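Local coordinates for odorant-binding protein (Phormia regina, PDB 5DIC), which binds fatty acids such as palmitate inside a mainly helical odorant-binding fold and probably carries them in the fluid of the blowfly's oral disk, at residues 17-22 with 53-58; 23-28 with 46-51; 27-32 with 40-45; 87-92 with 105-110. All coordinates share one frame; numbering follows the deposited sequence.

Contact 1 of 4, residues 17-22 with 53-58; sequences DECVKQ and FEKIGT. With PLM (palmitic acid), chain B.
Lys-55, in the last turn of helix 43-55, reaches across to Cys-19 and Gln-22 on helix 6-22 at the helix pair that the Cys-19 to Cys-51 disulfide joins. A bend at chi2 (-60°) turns the lysine chain along its neighbour, and CG packs 3.6 Å from Cys-19 SG. Farther out, NZ and the extended Gln-22 chain approach from opposite directions. NZ donates to Gln-22 OE1 at 2.8 Å, making a C=O...donor angle of 133° and lying tilted from the carbonyl plane. A water extends the link, accepting from Gln-22 NE2 at 2.9 Å and donating to Glu-54 OE1, whose salt-bridge partner is Arg-97. Glu-18 OE1 lies alongside, 3.7 Å from Lys-55 CG, and is hydrogen-bonded to His-15 ND1. Were Lys-55 an alanine, Gln-22 OE1 would probably lose this donor and a gap open beside Cys-19 SG. Beyond the helix, Gly-57 has positive phi in a Schellman motif, and on the inner side palmitate CF sits 3.7 Å above the Phe-53 ring plane. Polar bonds beside a disulfide, with one ligand-facing phenylalanine inside, fit a helix end at the pocket wall of a PBP/GOBP-family protein.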
# COMPACT_ATOMS: atom_id res chain seq x y z
N ASP A 17 -8.83 9.29 4.36
CA ASP A 17 -9.48 9.86 5.53
C ASP A 17 -9.74 8.80 6.61
O ASP A 17 -9.53 9.05 7.81
CB ASP A 17 -10.79 10.55 5.13
CG ASP A 17 -10.58 11.82 4.34
OD1 ASP A 17 -9.47 12.35 4.29
OD2 ASP A 17 -11.57 12.30 3.77
N GLU A 18 -10.18 7.62 6.20
CA GLU A 18 -10.43 6.56 7.16
C GLU A 18 -9.16 6.22 7.93
O GLU A 18 -9.19 6.01 9.14
CB GLU A 18 -10.89 5.27 6.45
CG GLU A 18 -12.31 5.31 5.93
CD GLU A 18 -12.61 4.20 4.93
OE1 GLU A 18 -11.68 3.52 4.43
OE2 GLU A 18 -13.82 4.03 4.63
N CYS A 19 -8.05 6.12 7.23
CA CYS A 19 -6.80 5.69 7.85
C CYS A 19 -6.11 6.75 8.66
O CYS A 19 -5.46 6.46 9.67
CB CYS A 19 -5.92 5.09 6.79
SG CYS A 19 -6.57 3.49 6.21
N VAL A 20 -6.24 8.02 8.27
CA VAL A 20 -5.72 9.09 9.10
C VAL A 20 -6.39 9.04 10.48
O VAL A 20 -5.75 9.20 11.51
CB VAL A 20 -5.95 10.47 8.42
CG1 VAL A 20 -5.85 11.62 9.42
CG2 VAL A 20 -4.95 10.67 7.27
N LYS A 21 -7.71 8.82 10.48
CA LYS A 21 -8.45 8.70 11.74
C LYS A 21 -8.06 7.42 12.51
O LYS A 21 -7.70 7.47 13.68
CB LYS A 21 -9.94 8.72 11.46
CG LYS A 21 -10.78 8.66 12.72
CD LYS A 21 -12.28 8.77 12.44
CE LYS A 21 -13.08 8.70 13.73
NZ LYS A 21 -14.54 8.86 13.48
N GLN A 22 -8.11 6.28 11.83
CA GLN A 22 -7.94 4.99 12.51
C GLN A 22 -6.55 4.85 13.10
O GLN A 22 -6.38 4.32 14.21
CB GLN A 22 -8.18 3.84 11.54
CG GLN A 22 -8.10 2.47 12.18
CD GLN A 22 -8.48 1.39 11.22
OE1 GLN A 22 -9.63 1.24 10.86
NE2 GLN A 22 -7.49 0.66 10.73
N PHE A 53 -3.67 -0.23 2.73
CA PHE A 53 -3.69 -1.51 2.02
C PHE A 53 -4.69 -2.49 2.55
O PHE A 53 -5.24 -3.30 1.78
CB PHE A 53 -2.26 -2.06 1.92
CG PHE A 53 -1.40 -1.19 1.01
CD1 PHE A 53 -1.74 -1.02 -0.33
CD2 PHE A 53 -0.31 -0.52 1.51
CE1 PHE A 53 -1.01 -0.17 -1.13
CE2 PHE A 53 0.45 0.32 0.71
CZ PHE A 53 0.08 0.50 -0.61
N GLU A 54 -4.98 -2.41 3.84
CA GLU A 54 -6.10 -3.17 4.40
C GLU A 54 -7.45 -2.68 3.85
O GLU A 54 -8.29 -3.49 3.43
CB GLU A 54 -6.08 -3.09 5.93
CG GLU A 54 -4.92 -3.81 6.58
CD GLU A 54 -4.73 -3.50 8.05
OE1 GLU A 54 -5.34 -2.53 8.57
OE2 GLU A 54 -3.93 -4.23 8.70
N LYS A 55 -7.66 -1.36 3.85
CA LYS A 55 -8.96 -0.84 3.45
C LYS A 55 -9.26 -1.08 1.97
O LYS A 55 -10.43 -1.18 1.60
CB LYS A 55 -9.05 0.65 3.75
CG LYS A 55 -8.98 1.06 5.19
CD LYS A 55 -10.07 0.50 6.06
CE LYS A 55 -9.85 0.99 7.48
NZ LYS A 55 -10.76 0.37 8.46
N ILE A 56 -8.23 -1.14 1.13
CA ILE A 56 -8.47 -1.44 -0.28
C ILE A 56 -8.51 -2.94 -0.55
O ILE A 56 -8.68 -3.33 -1.70
CB ILE A 56 -7.50 -0.72 -1.23
CG1 ILE A 56 -6.07 -1.25 -1.12
CG2 ILE A 56 -7.52 0.78 -0.98
CD1 ILE A 56 -5.17 -0.79 -2.25
N GLY A 57 -8.41 -3.77 0.49
CA GLY A 57 -8.62 -5.19 0.34
C GLY A 57 -7.39 -5.97 -0.08
O GLY A 57 -7.51 -7.16 -0.40
N THR A 58 -6.20 -5.37 -0.05
CA THR A 58 -4.99 -6.04 -0.49
C THR A 58 -4.17 -6.70 0.61
O THR A 58 -3.24 -7.46 0.31
CB THR A 58 -4.08 -5.08 -1.30
OG1 THR A 58 -3.65 -3.96 -0.50
CG2 THR A 58 -4.76 -4.64 -2.61
C1 PLM B . -9.03 1.55 -4.29
O1 PLM B . -8.71 0.44 -4.81
O2 PLM B . -9.83 1.62 -3.35
C2 PLM B . -8.41 2.85 -4.74
C3 PLM B . -7.26 2.66 -5.71
C4 PLM B . -6.03 2.12 -5.02
C5 PLM B . -4.83 2.31 -5.94
C6 PLM B . -3.64 1.51 -5.46
C7 PLM B . -3.83 0.04 -5.79
C8 PLM B . -2.51 -0.62 -5.48
C9 PLM B . -2.79 -2.07 -5.18
CA PLM B . -1.56 -2.96 -5.17
CB PLM B . -1.17 -3.52 -3.82
CC PLM B . 0.29 -3.95 -3.78
CD PLM B . 0.99 -3.42 -2.52
CE PLM B . 0.44 -4.03 -1.21
CF PLM B . 1.27 -3.57 -0.00
CG PLM B . 0.86 -4.17 1.33
O HOH W 1 -7.89 -1.49 8.78

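Contact 2 of 4, residues 23-28 with 46-51; sequences EKVSEE and KCFGTC
Two successive turns of the Glu-23 chain, chi1 -51° with CG anti to the carbonyl carbon and chi2 -62°, fold its carboxylate back over helix 43-55 between Cys-47 and Cys-51. Each oxygen takes one cysteine: OE1 lies 3.4 Å from Cys-47 CB, and OE2 is equally 3.4 Å from Cys-51 CB. Glu-23 CG also packs 3.6 Å from Cys-51 CB. No hydrogen bond crosses between the segments. Arg-97 forms a salt bridge with OE2 and also touches Cys-51 and Thr-50, and Gln-22 NE2 is a further polar neighbour of OE2. Phe-48 CG is anti to the backbone N (chi1 172°), which swings the ring toward helix 6-22, where it meets the ring of Phe-16. Val-25 CG2 touches Phe-48 CB at 3.9 Å, while the valine also packs on Ala-30 and Leu-33. Just before Val-25, Lys-24 has positive phi and is the C-prime residue of the Schellman motif that ends helix 6-22. Cys-47 and Cys-51, one turn apart, pair with Cys-98 and Cys-19 respectively, and two cysteines so spaced on one helix, bonded to two different helices, are a signature of the interlocked disulfides of insect odorant-binding proteins.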
# COMPACT_ATOMS: atom_id res chain seq x y z
N GLU A 23 -5.54 5.34 12.38
CA GLU A 23 -4.14 5.21 12.81
C GLU A 23 -3.62 6.46 13.52
O GLU A 23 -2.43 6.56 13.81
CB GLU A 23 -3.25 4.79 11.66
CG GLU A 23 -3.77 3.57 10.90
CD GLU A 23 -3.89 2.28 11.68
OE1 GLU A 23 -3.05 2.02 12.57
OE2 GLU A 23 -4.78 1.48 11.32
N LYS A 24 -4.51 7.40 13.84
CA LYS A 24 -4.17 8.53 14.70
C LYS A 24 -2.99 9.32 14.13
O LYS A 24 -2.09 9.73 14.85
CB LYS A 24 -3.96 8.10 16.14
CG LYS A 24 -5.21 7.48 16.71
CD LYS A 24 -4.99 6.97 18.12
CE LYS A 24 -6.32 6.54 18.70
NZ LYS A 24 -6.90 5.36 18.01
N VAL A 25 -3.04 9.55 12.83
CA VAL A 25 -1.97 10.23 12.12
C VAL A 25 -2.04 11.73 12.45
O VAL A 25 -3.12 12.30 12.45
CB VAL A 25 -2.13 9.95 10.61
CG1 VAL A 25 -1.10 10.66 9.77
CG2 VAL A 25 -2.16 8.44 10.31
N SER A 26 -0.89 12.36 12.73
CA SER A 26 -0.89 13.78 13.03
C SER A 26 -1.19 14.60 11.79
O SER A 26 -1.07 14.13 10.66
CB SER A 26 0.46 14.22 13.59
OG SER A 26 1.44 14.32 12.56
N GLU A 27 -1.52 15.88 11.98
CA GLU A 27 -1.75 16.77 10.84
C GLU A 27 -0.52 16.85 9.94
O GLU A 27 -0.62 16.82 8.72
CB GLU A 27 -2.15 18.17 11.30
CG GLU A 27 -2.73 19.05 10.19
CD GLU A 27 -3.04 20.46 10.66
OE1 GLU A 27 -2.08 21.21 10.96
OE2 GLU A 27 -4.24 20.80 10.74
N GLU A 28 0.65 16.98 10.53
CA GLU A 28 1.87 17.05 9.75
C GLU A 28 2.14 15.77 8.97
O GLU A 28 2.50 15.80 7.80
CB GLU A 28 3.03 17.43 10.65
CG GLU A 28 4.27 17.73 9.88
CD GLU A 28 5.22 16.61 9.79
OE1 GLU A 28 4.85 15.51 10.23
OE2 GLU A 28 6.33 16.82 9.29
N LYS A 46 3.80 4.55 8.73
CA LYS A 46 3.78 3.13 8.39
C LYS A 46 2.44 2.50 8.72
O LYS A 46 1.92 1.69 7.95
CB LYS A 46 4.89 2.39 9.15
CG LYS A 46 6.30 2.80 8.75
CD LYS A 46 7.31 1.92 9.51
CE LYS A 46 8.75 2.23 9.24
NZ LYS A 46 9.56 1.30 10.10
N CYS A 47 1.86 2.87 9.85
CA CYS A 47 0.54 2.35 10.16
C CYS A 47 -0.52 2.86 9.20
O CYS A 47 -1.39 2.09 8.80
CB CYS A 47 0.13 2.71 11.57
SG CYS A 47 1.04 1.83 12.88
N PHE A 48 -0.44 4.14 8.82
CA PHE A 48 -1.33 4.65 7.79
C PHE A 48 -1.27 3.79 6.52
O PHE A 48 -2.30 3.42 5.97
CB PHE A 48 -0.97 6.10 7.42
CG PHE A 48 -1.74 6.58 6.22
CD1 PHE A 48 -1.22 6.38 4.97
CD2 PHE A 48 -2.99 7.14 6.34
CE1 PHE A 48 -1.96 6.70 3.84
CE2 PHE A 48 -3.72 7.48 5.24
CZ PHE A 48 -3.22 7.26 3.98
N GLY A 49 -0.07 3.51 6.06
CA GLY A 49 0.07 2.76 4.81
C GLY A 49 -0.51 1.37 4.95
O GLY A 49 -1.18 0.89 4.07
N THR A 50 -0.20 0.72 6.08
CA THR A 50 -0.78 -0.59 6.35
C THR A 50 -2.29 -0.57 6.33
O THR A 50 -2.94 -1.39 5.69
CB THR A 50 -0.20 -1.12 7.68
OG1 THR A 50 1.22 -1.23 7.59
CG2 THR A 50 -0.72 -2.45 8.04
N CYS A 51 -2.85 0.41 7.04
CA CYS A 51 -4.28 0.61 7.03
C CYS A 51 -4.82 0.79 5.61
O CYS A 51 -5.85 0.22 5.26
CB CYS A 51 -4.64 1.82 7.89
SG CYS A 51 -6.36 2.31 7.92

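Contact 3 of 4, residues 27-32 with 40-45; sequences EEEATK and NPTPAM
The Glu-29 carboxylate has Thr-42 OG1 and Ala-44 CB over the same face. Thr-42 OG1 donates to Glu-29 OE2 at 2.8 Å, coming in from above, 48° out of the carboxylate plane. Ala-44 CB rests 3.4 Å from the other oxygen, OE1, which also accepts a hydrogen bond from the backbone N of Ser-26, the N-cap of Glu-29's own helix. A water donates to OE2 and accepts from Ala-44 N at 2.9 Å, so OE2 is gripped by two donors and the carboxylate reaches a backbone NH in the first turn of helix 43-55. With chi1 at 65°, Thr-42 OG1 sits between its backbone N and carbonyl carbon, where it can serve both neighbours: besides donating to the glutamate, it accepts from Met-45 N at 3.3 Å. The return bond is a weak one to sulfur, Thr-42 N to Met-45 SD at 3.6 Å, although nearly straight at 170°. Nearer the backbone of the glutamate, Met-45 CG lies 4.0 Å from Glu-29 CB as the two chains cross. The Lys-32 chain runs at about a right angle to that of Met-45, its CE 3.8 Å from SD. Lys-32 NZ has a weak salt bridge to Glu-28 OE2 and, through a second water, a link to the carbonyl of Asn-40. The negative carboxylate at this helix start would probably interact favourably with the helix dipole. The arrangement is a capping box, formed by Thr-42 and Met-45, with a glutamate from the preceding helix bonded to its cap hydroxyl.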
# COMPACT_ATOMS: atom_id res chain seq x y z
N GLU A 27 -1.52 15.88 11.98
CA GLU A 27 -1.75 16.77 10.84
C GLU A 27 -0.52 16.85 9.94
O GLU A 27 -0.62 16.82 8.72
CB GLU A 27 -2.15 18.17 11.30
CG GLU A 27 -2.73 19.05 10.19
CD GLU A 27 -3.04 20.46 10.66
OE1 GLU A 27 -2.08 21.21 10.96
OE2 GLU A 27 -4.24 20.80 10.74
N GLU A 28 0.65 16.98 10.53
CA GLU A 28 1.87 17.05 9.75
C GLU A 28 2.14 15.77 8.97
O GLU A 28 2.50 15.80 7.80
CB GLU A 28 3.03 17.43 10.65
CG GLU A 28 4.27 17.73 9.88
CD GLU A 28 5.22 16.61 9.79
OE1 GLU A 28 4.85 15.51 10.23
OE2 GLU A 28 6.33 16.82 9.29
N GLU A 29 1.93 14.64 9.64
CA GLU A 29 2.14 13.35 8.98
C GLU A 29 1.15 13.18 7.83
O GLU A 29 1.50 12.68 6.76
CB GLU A 29 2.00 12.19 9.99
CG GLU A 29 3.18 12.08 10.95
CD GLU A 29 2.92 11.18 12.16
OE1 GLU A 29 1.76 11.08 12.60
OE2 GLU A 29 3.91 10.64 12.69
N ALA A 30 -0.10 13.57 8.06
CA ALA A 30 -1.14 13.44 7.03
C ALA A 30 -0.79 14.28 5.80
O ALA A 30 -1.00 13.84 4.69
CB ALA A 30 -2.51 13.85 7.56
N THR A 31 -0.27 15.48 6.01
CA THR A 31 0.11 16.32 4.87
C THR A 31 1.33 15.76 4.13
O THR A 31 1.38 15.80 2.90
CB THR A 31 0.23 17.79 5.27
OG1 THR A 31 0.25 18.55 4.07
CG2 THR A 31 1.43 18.12 5.99
N LYS A 32 2.29 15.19 4.86
CA LYS A 32 3.35 14.47 4.17
C LYS A 32 2.78 13.38 3.30
O LYS A 32 3.17 13.21 2.14
CB LYS A 32 4.39 13.90 5.14
CG LYS A 32 5.28 14.98 5.75
CD LYS A 32 6.46 14.40 6.48
CE LYS A 32 6.14 13.86 7.85
NZ LYS A 32 7.39 13.83 8.66
N ASN A 40 11.63 7.79 4.77
CA ASN A 40 11.87 7.75 6.19
C ASN A 40 10.57 7.98 6.92
O ASN A 40 10.44 8.92 7.72
CB ASN A 40 12.91 8.80 6.58
CG ASN A 40 14.23 8.63 5.84
OD1 ASN A 40 14.72 7.51 5.68
ND2 ASN A 40 14.80 9.75 5.39
N PRO A 41 9.57 7.12 6.65
CA PRO A 41 8.31 7.37 7.30
C PRO A 41 8.40 7.20 8.81
O PRO A 41 9.19 6.37 9.32
CB PRO A 41 7.40 6.28 6.73
CG PRO A 41 8.32 5.16 6.44
CD PRO A 41 9.60 5.80 5.99
N THR A 42 7.56 7.94 9.50
CA THR A 42 7.40 7.77 10.92
C THR A 42 6.57 6.50 11.22
O THR A 42 5.91 5.97 10.32
CB THR A 42 6.70 8.97 11.54
OG1 THR A 42 5.38 9.01 11.01
CG2 THR A 42 7.42 10.30 11.22
N PRO A 43 6.52 6.08 12.49
CA PRO A 43 5.71 4.90 12.81
C PRO A 43 4.24 5.05 12.42
O PRO A 43 3.65 4.11 11.90
CB PRO A 43 5.91 4.73 14.33
CG PRO A 43 7.30 5.26 14.53
CD PRO A 43 7.40 6.45 13.62
N ALA A 44 3.64 6.22 12.63
CA ALA A 44 2.24 6.41 12.30
C ALA A 44 2.04 6.44 10.79
O ALA A 44 0.99 6.03 10.30
CB ALA A 44 1.67 7.66 12.95
N MET A 45 3.03 6.93 10.03
CA MET A 45 2.94 6.84 8.59
C MET A 45 2.98 5.38 8.09
O MET A 45 2.26 5.04 7.15
CB MET A 45 4.04 7.67 7.93
CG MET A 45 3.87 9.17 8.17
SD MET A 45 5.31 10.15 7.73
CE MET A 45 5.28 9.95 5.96
O HOH W 2 4.72 8.42 14.14
O HOH W 3 8.56 11.51 7.60

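Contact 4 of 4, residues 87-92 with 105-110; sequences DKCKNI and FECFEK. With PLM (palmitic acid), chain B.
Cys-89 and Cys-107 project toward each other, and their SG atoms join at 2.0 Å in a disulfide with chi3 of -79°. The two halves are turned differently: Cys-107 SG is anti to its backbone N, whereas Cys-89 SG is anti to its carbonyl carbon and beside its own N, which sets the sulfur over the Phe-108 ring. The backbone itself brings Cys-89 CB over that ring, 4.1 Å from the centroid and 26° off the normal, a CH-pi contact. Cys-89 SG is 4.5 Å from the same centroid and 16° off the normal, so this is a sulfur-aromatic contact over the face and not at the edge. On the opposite face palmitate CC lies 3.9 Å above the plane and over the ring centre. The ring thus separates the disulfide from the fatty-acid chain, and Ala-85 and Leu-86 of helix 79-89 touch it too. The covalent bond ties the end of helix 79-89 to helix 97-113 and is one of the three disulfides expected of a classical insect odorant-binding protein, lying behind the Phe-108 ring that lines the pocket. Replacing Phe-108 by alanine would probably open a gap between disulfide and ligand, leaving the palmitate tail without the flat surface it lies on. After Cys-89 the chain makes a type I beta turn to Ile-92, whose side chain comes back toward the helix. Ile-92 CD1 presses against Cys-107 CB at 3.4 Å, tighter than usual for two carbons, and the same isoleucine also packs on Lys-103 and Ile-104. Nearby, Phe-105 points away from the turn, and its CA approaches palmitate CF to 4.0 Å.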
# COMPACT_ATOMS: atom_id res chain seq x y z
N ASP A 87 5.11 -13.32 -5.77
CA ASP A 87 5.95 -14.41 -5.31
C ASP A 87 7.12 -13.91 -4.49
O ASP A 87 7.56 -14.55 -3.53
CB ASP A 87 6.49 -15.21 -6.49
CG ASP A 87 5.48 -16.19 -7.07
OD1 ASP A 87 4.49 -16.53 -6.39
OD2 ASP A 87 5.71 -16.65 -8.21
N LYS A 88 7.65 -12.76 -4.89
CA LYS A 88 8.81 -12.18 -4.21
C LYS A 88 8.50 -11.40 -2.94
O LYS A 88 9.36 -11.34 -2.05
CB LYS A 88 9.54 -11.29 -5.19
CG LYS A 88 10.12 -12.13 -6.31
CD LYS A 88 11.57 -11.82 -6.64
CE LYS A 88 11.67 -10.64 -7.59
NZ LYS A 88 13.10 -10.31 -7.84
N CYS A 89 7.30 -10.85 -2.83
CA CYS A 89 7.02 -9.92 -1.76
C CYS A 89 6.04 -10.38 -0.72
O CYS A 89 5.98 -9.79 0.37
CB CYS A 89 6.51 -8.62 -2.36
SG CYS A 89 7.72 -7.78 -3.43
N LYS A 90 5.25 -11.39 -1.02
CA LYS A 90 4.07 -11.60 -0.20
C LYS A 90 4.39 -12.20 1.16
O LYS A 90 3.54 -12.12 2.05
CB LYS A 90 3.06 -12.46 -0.92
CG LYS A 90 3.47 -13.91 -0.99
CD LYS A 90 2.52 -14.67 -1.88
CE LYS A 90 2.86 -16.14 -1.82
NZ LYS A 90 1.86 -16.89 -2.61
N ASN A 91 5.59 -12.79 1.32
CA ASN A 91 5.96 -13.43 2.58
C ASN A 91 6.81 -12.60 3.51
O ASN A 91 7.25 -13.08 4.55
CB ASN A 91 6.69 -14.74 2.32
CG ASN A 91 5.83 -15.74 1.58
OD1 ASN A 91 4.69 -15.98 1.97
ND2 ASN A 91 6.37 -16.34 0.51
N ILE A 92 7.02 -11.35 3.18
CA ILE A 92 7.82 -10.48 3.99
C ILE A 92 7.16 -10.17 5.32
O ILE A 92 5.98 -9.84 5.39
CB ILE A 92 8.10 -9.19 3.23
CG1 ILE A 92 9.16 -9.54 2.17
CG2 ILE A 92 8.61 -8.10 4.15
CD1 ILE A 92 9.38 -8.46 1.16
N PHE A 105 5.06 -3.21 1.17
CA PHE A 105 4.94 -2.10 0.22
C PHE A 105 6.29 -1.77 -0.44
O PHE A 105 6.37 -1.58 -1.65
CB PHE A 105 4.36 -0.89 0.94
CG PHE A 105 4.48 0.41 0.19
CD1 PHE A 105 3.66 0.69 -0.89
CD2 PHE A 105 5.42 1.37 0.58
CE1 PHE A 105 3.77 1.89 -1.58
CE2 PHE A 105 5.52 2.57 -0.08
CZ PHE A 105 4.70 2.82 -1.17
N GLU A 106 7.34 -1.69 0.37
CA GLU A 106 8.66 -1.38 -0.18
C GLU A 106 9.13 -2.42 -1.18
O GLU A 106 9.73 -2.08 -2.21
CB GLU A 106 9.72 -1.24 0.93
CG GLU A 106 9.58 -0.01 1.86
CD GLU A 106 10.82 0.89 1.88
OE1 GLU A 106 10.96 1.71 0.95
OE2 GLU A 106 11.65 0.81 2.83
N CYS A 107 8.79 -3.67 -0.92
CA CYS A 107 9.14 -4.75 -1.83
C CYS A 107 8.39 -4.59 -3.16
O CYS A 107 8.99 -4.73 -4.23
CB CYS A 107 8.88 -6.10 -1.20
SG CYS A 107 9.33 -7.54 -2.21
N PHE A 108 7.10 -4.27 -3.10
CA PHE A 108 6.35 -4.05 -4.34
C PHE A 108 6.89 -2.84 -5.12
O PHE A 108 6.94 -2.87 -6.34
CB PHE A 108 4.86 -3.89 -4.07
CG PHE A 108 4.13 -5.20 -4.00
CD1 PHE A 108 3.67 -5.84 -5.16
CD2 PHE A 108 3.86 -5.79 -2.79
CE1 PHE A 108 2.99 -7.04 -5.09
CE2 PHE A 108 3.16 -6.98 -2.72
CZ PHE A 108 2.74 -7.60 -3.87
N GLU A 109 7.28 -1.80 -4.40
CA GLU A 109 7.86 -0.63 -5.06
C GLU A 109 9.16 -1.00 -5.75
O GLU A 109 9.46 -0.50 -6.83
CB GLU A 109 8.04 0.53 -4.09
CG GLU A 109 6.76 1.26 -3.72
CD GLU A 109 6.05 1.92 -4.91
OE1 GLU A 109 6.71 2.22 -5.93
OE2 GLU A 109 4.84 2.16 -4.84
N LYS A 110 9.97 -1.85 -5.12
CA LYS A 110 11.20 -2.32 -5.73
C LYS A 110 10.89 -3.12 -6.99
O LYS A 110 11.55 -2.93 -8.02
CB LYS A 110 12.02 -3.13 -4.72
CG LYS A 110 13.29 -3.71 -5.27
CD LYS A 110 14.08 -4.39 -4.16
CE LYS A 110 15.51 -4.73 -4.56
NZ LYS A 110 16.44 -4.67 -3.40
C1 PLM B . -9.03 1.55 -4.29
O1 PLM B . -8.71 0.44 -4.81
O2 PLM B . -9.83 1.62 -3.35
C2 PLM B . -8.41 2.85 -4.74
C3 PLM B . -7.26 2.66 -5.71
C4 PLM B . -6.03 2.12 -5.02
C5 PLM B . -4.83 2.31 -5.94
C6 PLM B . -3.64 1.51 -5.46
C7 PLM B . -3.83 0.04 -5.79
C8 PLM B . -2.51 -0.62 -5.48
C9 PLM B . -2.79 -2.07 -5.18
CA PLM B . -1.56 -2.96 -5.17
CB PLM B . -1.17 -3.52 -3.82
CC PLM B . 0.29 -3.95 -3.78
CD PLM B . 0.99 -3.42 -2.52
CE PLM B . 0.44 -4.03 -1.21
CF PLM B . 1.27 -3.57 -0.00
CG PLM B . 0.86 -4.17 1.33

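In the fold
Contacts 1, 2 and 3 all use helix 43-55, and the latter two are nested within the chain loop that contact 1 closes; contact 4 follows later, its centre about 19 Å from that of contact 1. Contacts 1 and 3 are surface contacts, and both depend on side-chain hydrogen bonds and bridging waters. Contacts 2 and 4 are partly buried, with no hydrogen bond between their segments: contact 2 lays a glutamate against two cysteines, whereas contact 4 combines a disulfide, an aromatic face and apolar packing. The Cys-19 to Cys-51 disulfide, 2.1 Å between SG atoms, joins contact 1 to contact 2. Contacts 1 and 4 meet inside through Phe-53 CZ and Phe-105 CD1, 3.6 Å apart, and both touch palmitate.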